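Local coordinates for protein CytC3 (Streptomyces, PDB 3GJA) that is a nonheme iron halogenase with a beta-barrel fold, probably acting in the biosynthesis of a chlorinated natural product, at residues 282-290 with 301-312. Residues are numbered along the deposited sequence; the frame is centred on the assembly and turned at random.
Sequences NLEKYGAVL and RIARTSQRGYEF
Ala-288 and Ile-302 form a single parallel beta bridge, documented by two nearly straight backbone hydrogen bonds: Ala-288 N to Arg-301 O (2.8 Å, 170° at the hydrogen) and Ala-303 N to Ala-288 O (2.9 Å). Beyond it, two waters replace direct pairing, one linking Leu-290 N to Ala-303 O, the other Leu-290 O to Phe-312 O. Apolar contact follows the same edge. Val-289 CG1, anti to its own N (chi1 174°), lies over one face of the Phe-312 ring, 3.9 Å from the centroid and 23° off the normal, a CH-pi contact; Tyr-310 CD1 lies over the opposite face, toward its rim. Ala-303 CB rests on Gly-287 CA at 3.8 Å, where a side chain on the glycine would clash. The extended Arg-301 chain passes Tyr-286 O and brings its guanidinium face over Leu-283 CB (3.8 Å from CZ), while NH2 bonds to Thr-271 O. An alanine here would lose that bond and is likely to leave Leu-283 without its flat cover. In the fold, Val-289 pairs with Cys-100 of strand 98-108, and 289-290 is one of the sheet's two outermost strands; Phe-312 meets Met-82 of helix 75-82, and Leu-283 packs on Tyr-277 of strand 276-278.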
ATOM      1  N   ASN A 282      -9.719 -14.342  -2.539  1.00 44.20           N
ATOM      2  CA  ASN A 282      -9.594 -15.722  -2.999  1.00 44.79           C
ATOM      3  C   ASN A 282      -8.163 -15.873  -3.491  1.00 44.25           C
ATOM      4  O   ASN A 282      -7.795 -15.330  -4.529  1.00 45.22           O
ATOM      5  CB  ASN A 282     -10.583 -16.024  -4.122  1.00 45.01           C
ATOM      6  CG  ASN A 282     -10.550 -17.484  -4.540  1.00 48.15           C
ATOM      7  OD1 ASN A 282     -11.591 -18.104  -4.745  1.00 49.17           O
ATOM      8  ND2 ASN A 282      -9.352 -18.037  -4.671  1.00 47.53           N
ATOM      9  N   LEU A 283      -7.357 -16.606  -2.728  1.00 45.12           N
ATOM     10  CA  LEU A 283      -5.943 -16.812  -3.037  1.00 43.95           C
ATOM     11  C   LEU A 283      -5.603 -17.602  -4.290  1.00 43.40           C
ATOM     12  O   LEU A 283      -4.442 -17.640  -4.690  1.00 41.66           O
ATOM     13  CB  LEU A 283      -5.234 -17.456  -1.842  1.00 44.36           C
ATOM     14  CG  LEU A 283      -4.817 -16.571  -0.655  1.00 47.08           C
ATOM     15  CD1 LEU A 283      -5.234 -15.127  -0.878  1.00 46.64           C
ATOM     16  CD2 LEU A 283      -5.441 -17.104   0.611  1.00 45.55           C
ATOM     17  N   GLU A 284      -6.597 -18.219  -4.915  1.00 43.37           N
ATOM     18  CA  GLU A 284      -6.346 -19.011  -6.114  1.00 45.86           C
ATOM     19  C   GLU A 284      -5.372 -18.340  -7.082  1.00 46.03           C
ATOM     20  O   GLU A 284      -4.330 -18.906  -7.415  1.00 46.54           O
ATOM     21  CB  GLU A 284      -7.656 -19.308  -6.841  1.00 48.27           C
ATOM     22  CG  GLU A 284      -7.509 -20.305  -7.974  1.00 55.02           C
ATOM     23  CD  GLU A 284      -8.809 -20.514  -8.726  1.00 60.39           C
ATOM     24  OE1 GLU A 284      -9.828 -20.819  -8.067  1.00 63.57           O
ATOM     25  OE2 GLU A 284      -8.813 -20.373  -9.972  1.00 61.75           O
ATOM     26  N   LYS A 285      -5.698 -17.133  -7.530  1.00 45.91           N
ATOM     27  CA  LYS A 285      -4.826 -16.433  -8.466  1.00 45.12           C
ATOM     28  C   LYS A 285      -3.995 -15.332  -7.817  1.00 44.10           C
ATOM     29  O   LYS A 285      -3.455 -14.470  -8.509  1.00 44.33           O
ATOM     30  CB  LYS A 285      -5.654 -15.848  -9.608  1.00 46.88           C
ATOM     31  CG  LYS A 285      -6.455 -16.888 -10.368  1.00 50.48           C
ATOM     32  CD  LYS A 285      -7.313 -16.254 -11.446  1.00 53.53           C
ATOM     33  CE  LYS A 285      -8.229 -17.279 -12.088  1.00 56.28           C
ATOM     34  NZ  LYS A 285      -9.161 -16.648 -13.067  1.00 59.04           N
ATOM     35  N   TYR A 286      -3.886 -15.353  -6.493  1.00 42.15           N
ATOM     36  CA  TYR A 286      -3.097 -14.336  -5.819  1.00 41.10           C
ATOM     37  C   TYR A 286      -1.616 -14.638  -5.904  1.00 42.01           C
ATOM     38  O   TYR A 286      -1.206 -15.794  -5.997  1.00 43.61           O
ATOM     39  CB  TYR A 286      -3.458 -14.217  -4.334  1.00 39.83           C
ATOM     40  CG  TYR A 286      -2.465 -13.346  -3.583  1.00 37.32           C
ATOM     41  CD1 TYR A 286      -2.550 -11.950  -3.634  1.00 37.44           C
ATOM     42  CD2 TYR A 286      -1.379 -13.911  -2.908  1.00 36.66           C
ATOM     43  CE1 TYR A 286      -1.577 -11.139  -3.040  1.00 34.48           C
ATOM     44  CE2 TYR A 286      -0.398 -13.109  -2.313  1.00 35.75           C
ATOM     45  CZ  TYR A 286      -0.504 -11.719  -2.386  1.00 36.86           C
ATOM     46  OH  TYR A 286       0.476 -10.914  -1.822  1.00 36.74           O
ATOM     47  N   GLY A 287      -0.817 -13.580  -5.849  1.00 41.38           N
ATOM     48  CA  GLY A 287       0.617 -13.729  -5.869  1.00 37.90           C
ATOM     49  C   GLY A 287       1.254 -12.448  -5.382  1.00 38.41           C
ATOM     50  O   GLY A 287       0.746 -11.364  -5.647  1.00 37.35           O
ATOM     51  N   ALA A 288       2.343 -12.570  -4.637  1.00 37.66           N
ATOM     52  CA  ALA A 288       3.068 -11.402  -4.176  1.00 38.46           C
ATOM     53  C   ALA A 288       3.998 -11.060  -5.345  1.00 38.64           C
ATOM     54  O   ALA A 288       4.396 -11.943  -6.108  1.00 38.65           O
ATOM     55  CB  ALA A 288       3.877 -11.731  -2.924  1.00 37.08           C
ATOM     56  N   VAL A 289       4.331  -9.786  -5.498  1.00 38.85           N
ATOM     57  CA  VAL A 289       5.191  -9.364  -6.594  1.00 37.58           C
ATOM     58  C   VAL A 289       6.575  -8.969  -6.115  1.00 38.83           C
ATOM     59  O   VAL A 289       6.719  -8.116  -5.237  1.00 39.18           O
ATOM     60  CB  VAL A 289       4.572  -8.164  -7.352  1.00 38.14           C
ATOM     61  CG1 VAL A 289       5.552  -7.638  -8.401  1.00 36.44           C
ATOM     62  CG2 VAL A 289       3.267  -8.589  -8.016  1.00 36.54           C
ATOM     63  N   LEU A 290       7.591  -9.601  -6.693  1.00 38.81           N
ATOM     64  CA  LEU A 290       8.979  -9.302  -6.357  1.00 40.05           C
ATOM     65  C   LEU A 290       9.311  -8.092  -7.230  1.00 39.34           C
ATOM     66  O   LEU A 290       9.438  -8.218  -8.446  1.00 39.27           O
ATOM     67  CB  LEU A 290       9.879 -10.488  -6.732  1.00 40.29           C
ATOM     68  CG  LEU A 290      11.243 -10.706  -6.058  1.00 42.22           C
ATOM     69  CD1 LEU A 290      12.291 -10.925  -7.132  1.00 40.85           C
ATOM     70  CD2 LEU A 290      11.619  -9.541  -5.177  1.00 40.69           C
ATOM     71  N   ARG A 301       3.235 -17.129  -2.213  1.00 40.35           N
ATOM     72  CA  ARG A 301       2.681 -17.289  -3.548  1.00 40.34           C
ATOM     73  C   ARG A 301       3.334 -16.115  -4.278  1.00 40.62           C
ATOM     74  O   ARG A 301       3.442 -15.021  -3.720  1.00 38.96           O
ATOM     75  CB  ARG A 301       1.160 -17.119  -3.554  1.00 40.89           C
ATOM     76  CG  ARG A 301       0.373 -18.276  -2.945  1.00 43.07           C
ATOM     77  CD  ARG A 301      -1.101 -18.127  -3.291  1.00 46.08           C
ATOM     78  NE  ARG A 301      -1.952 -19.178  -2.740  1.00 48.06           N
ATOM     79  CZ  ARG A 301      -2.058 -19.457  -1.445  1.00 50.43           C
ATOM     80  NH1 ARG A 301      -1.356 -18.766  -0.553  1.00 51.63           N
ATOM     81  NH2 ARG A 301      -2.875 -20.425  -1.044  1.00 50.24           N
ATOM     82  N   ILE A 302       3.779 -16.340  -5.509  1.00 41.41           N
ATOM     83  CA  ILE A 302       4.462 -15.302  -6.277  1.00 40.79           C
ATOM     84  C   ILE A 302       3.846 -15.137  -7.654  1.00 41.51           C
ATOM     85  O   ILE A 302       3.458 -16.113  -8.289  1.00 41.76           O
ATOM     86  CB  ILE A 302       5.972 -15.647  -6.448  1.00 41.75           C
ATOM     87  CG1 ILE A 302       6.664 -15.661  -5.080  1.00 42.23           C
ATOM     88  CG2 ILE A 302       6.656 -14.650  -7.391  1.00 39.37           C
ATOM     89  CD1 ILE A 302       6.760 -14.296  -4.405  1.00 40.97           C
ATOM     90  N   ALA A 303       3.760 -13.890  -8.105  1.00 41.92           N
ATOM     91  CA  ALA A 303       3.215 -13.574  -9.415  1.00 40.40           C
ATOM     92  C   ALA A 303       4.311 -12.876 -10.208  1.00 42.26           C
ATOM     93  O   ALA A 303       4.675 -11.731  -9.925  1.00 40.99           O
ATOM     94  CB  ALA A 303       2.002 -12.663  -9.276  1.00 41.28           C
ATOM     95  N   ARG A 304       4.849 -13.580 -11.195  1.00 40.98           N
ATOM     96  CA  ARG A 304       5.904 -13.032 -12.031  1.00 40.63           C
ATOM     97  C   ARG A 304       5.264 -12.299 -13.202  1.00 40.11           C
ATOM     98  O   ARG A 304       5.866 -11.410 -13.788  1.00 38.92           O
ATOM     99  CB  ARG A 304       6.806 -14.168 -12.539  1.00 41.55           C
ATOM    100  CG  ARG A 304       7.818 -13.778 -13.621  1.00 41.40           C
ATOM    101  CD  ARG A 304       9.077 -13.121 -13.074  1.00 42.36           C
ATOM    102  NE  ARG A 304       9.931 -12.660 -14.169  1.00 45.19           N
ATOM    103  CZ  ARG A 304      11.195 -12.260 -14.037  1.00 46.12           C
ATOM    104  NH1 ARG A 304      11.780 -12.258 -12.846  1.00 47.82           N
ATOM    105  NH2 ARG A 304      11.876 -11.856 -15.102  1.00 46.76           N
ATOM    106  N   THR A 305       4.027 -12.670 -13.520  1.00 41.61           N
ATOM    107  CA  THR A 305       3.309 -12.063 -14.634  1.00 40.80           C
ATOM    108  C   THR A 305       1.896 -11.678 -14.236  1.00 41.98           C
ATOM    109  O   THR A 305       1.224 -12.422 -13.517  1.00 40.07           O
ATOM    110  CB  THR A 305       3.235 -13.036 -15.827  1.00 42.59           C
ATOM    111  OG1 THR A 305       4.564 -13.378 -16.240  1.00 46.17           O
ATOM    112  CG2 THR A 305       2.493 -12.398 -17.002  1.00 41.86           C
ATOM    113  N   SER A 306       1.445 -10.519 -14.712  1.00 40.84           N
ATOM    114  CA  SER A 306       0.106 -10.043 -14.396  1.00 39.48           C
ATOM    115  C   SER A 306      -0.911 -10.836 -15.192  1.00 40.94           C
ATOM    116  O   SER A 306      -0.578 -11.487 -16.185  1.00 40.52           O
ATOM    117  CB  SER A 306      -0.044  -8.562 -14.742  1.00 40.08           C
ATOM    118  OG  SER A 306      -0.575  -8.394 -16.047  1.00 40.73           O
ATOM    119  N   GLN A 307      -2.160 -10.753 -14.754  1.00 40.42           N
ATOM    120  CA  GLN A 307      -3.257 -11.445 -15.391  1.00 39.75           C
ATOM    121  C   GLN A 307      -3.437 -10.977 -16.834  1.00 41.29           C
ATOM    122  O   GLN A 307      -4.240 -11.536 -17.576  1.00 39.86           O
ATOM    123  CB  GLN A 307      -4.528 -11.181 -14.602  1.00 41.90           C
ATOM    124  CG  GLN A 307      -5.502 -12.317 -14.597  1.00 46.25           C
ATOM    125  CD  GLN A 307      -4.999 -13.513 -13.810  1.00 46.57           C
ATOM    126  OE1 GLN A 307      -5.702 -14.508 -13.682  1.00 50.47           O
ATOM    127  NE2 GLN A 307      -3.783 -13.420 -13.278  1.00 45.53           N
ATOM    128  N   ARG A 308      -2.703  -9.938 -17.226  1.00 40.33           N
ATOM    129  CA  ARG A 308      -2.796  -9.421 -18.589  1.00 41.59           C
ATOM    130  C   ARG A 308      -1.476  -9.538 -19.328  1.00 40.95           C
ATOM    131  O   ARG A 308      -1.265  -8.873 -20.341  1.00 41.13           O
ATOM    132  CB  ARG A 308      -3.242  -7.955 -18.601  1.00 41.80           C
ATOM    133  CG  ARG A 308      -4.728  -7.766 -18.847  1.00 42.37           C
ATOM    134  CD  ARG A 308      -5.075  -6.307 -19.145  1.00 40.62           C
ATOM    135  NE  ARG A 308      -6.502  -6.159 -19.411  1.00 41.63           N
ATOM    136  CZ  ARG A 308      -7.443  -6.175 -18.474  1.00 42.06           C
ATOM    137  NH1 ARG A 308      -7.113  -6.322 -17.199  1.00 42.49           N
ATOM    138  NH2 ARG A 308      -8.717  -6.066 -18.813  1.00 45.07           N
ATOM    139  N   GLY A 309      -0.584 -10.372 -18.813  1.00 41.22           N
ATOM    140  CA  GLY A 309       0.694 -10.563 -19.467  1.00 41.55           C
ATOM    141  C   GLY A 309       1.744  -9.522 -19.140  1.00 43.05           C
ATOM    142  O   GLY A 309       2.821  -9.518 -19.739  1.00 43.78           O
ATOM    143  N   TYR A 310       1.449  -8.629 -18.203  1.00 42.01           N
ATOM    144  CA  TYR A 310       2.437  -7.626 -17.841  1.00 40.73           C
ATOM    145  C   TYR A 310       3.491  -8.361 -17.017  1.00 42.05           C
ATOM    146  O   TYR A 310       3.192  -8.948 -15.978  1.00 41.97           O
ATOM    147  CB  TYR A 310       1.792  -6.491 -17.040  1.00 38.65           C
ATOM    148  CG  TYR A 310       2.757  -5.385 -16.676  1.00 36.87           C
ATOM    149  CD1 TYR A 310       3.710  -5.572 -15.678  1.00 33.23           C
ATOM    150  CD2 TYR A 310       2.726  -4.153 -17.340  1.00 34.17           C
ATOM    151  CE1 TYR A 310       4.612  -4.565 -15.345  1.00 34.31           C
ATOM    152  CE2 TYR A 310       3.627  -3.139 -17.015  1.00 32.98           C
ATOM    153  CZ  TYR A 310       4.566  -3.354 -16.019  1.00 34.96           C
ATOM    154  OH  TYR A 310       5.475  -2.374 -15.697  1.00 35.70           O
ATOM    155  N   GLU A 311       4.724  -8.338 -17.507  1.00 43.29           N
ATOM    156  CA  GLU A 311       5.831  -9.024 -16.860  1.00 43.85           C
ATOM    157  C   GLU A 311       6.478  -8.183 -15.777  1.00 41.67           C
ATOM    158  O   GLU A 311       6.847  -7.037 -16.016  1.00 39.74           O
ATOM    159  CB  GLU A 311       6.872  -9.392 -17.917  1.00 48.20           C
ATOM    160  CG  GLU A 311       7.953 -10.338 -17.451  1.00 54.99           C
ATOM    161  CD  GLU A 311       7.394 -11.667 -16.986  1.00 60.26           C
ATOM    162  OE1 GLU A 311       6.510 -12.222 -17.682  1.00 61.24           O
ATOM    163  OE2 GLU A 311       7.847 -12.159 -15.928  1.00 62.54           O
ATOM    164  N   PHE A 312       6.620  -8.759 -14.586  1.00 39.91           N
ATOM    165  CA  PHE A 312       7.247  -8.062 -13.465  1.00 38.83           C
ATOM    166  C   PHE A 312       8.715  -8.461 -13.409  1.00 40.31           C
ATOM    167  O   PHE A 312       9.050  -9.556 -12.952  1.00 41.98           O
ATOM    168  CB  PHE A 312       6.578  -8.443 -12.144  1.00 37.51           C
ATOM    169  CG  PHE A 312       5.150  -7.993 -12.026  1.00 37.44           C
ATOM    170  CD1 PHE A 312       4.837  -6.636 -11.926  1.00 37.17           C
ATOM    171  CD2 PHE A 312       4.117  -8.923 -12.010  1.00 34.55           C
ATOM    172  CE1 PHE A 312       3.511  -6.214 -11.813  1.00 35.50           C
ATOM    173  CE2 PHE A 312       2.790  -8.513 -11.899  1.00 36.98           C
ATOM    174  CZ  PHE A 312       2.486  -7.154 -11.800  1.00 35.17           C
TER
HETATM  175  O   HOH W   1       9.183 -10.192 -10.306  1.00 37.74           O
HETATM  176  O   HOH W   2       7.090 -11.528  -8.973  1.00 42.33           O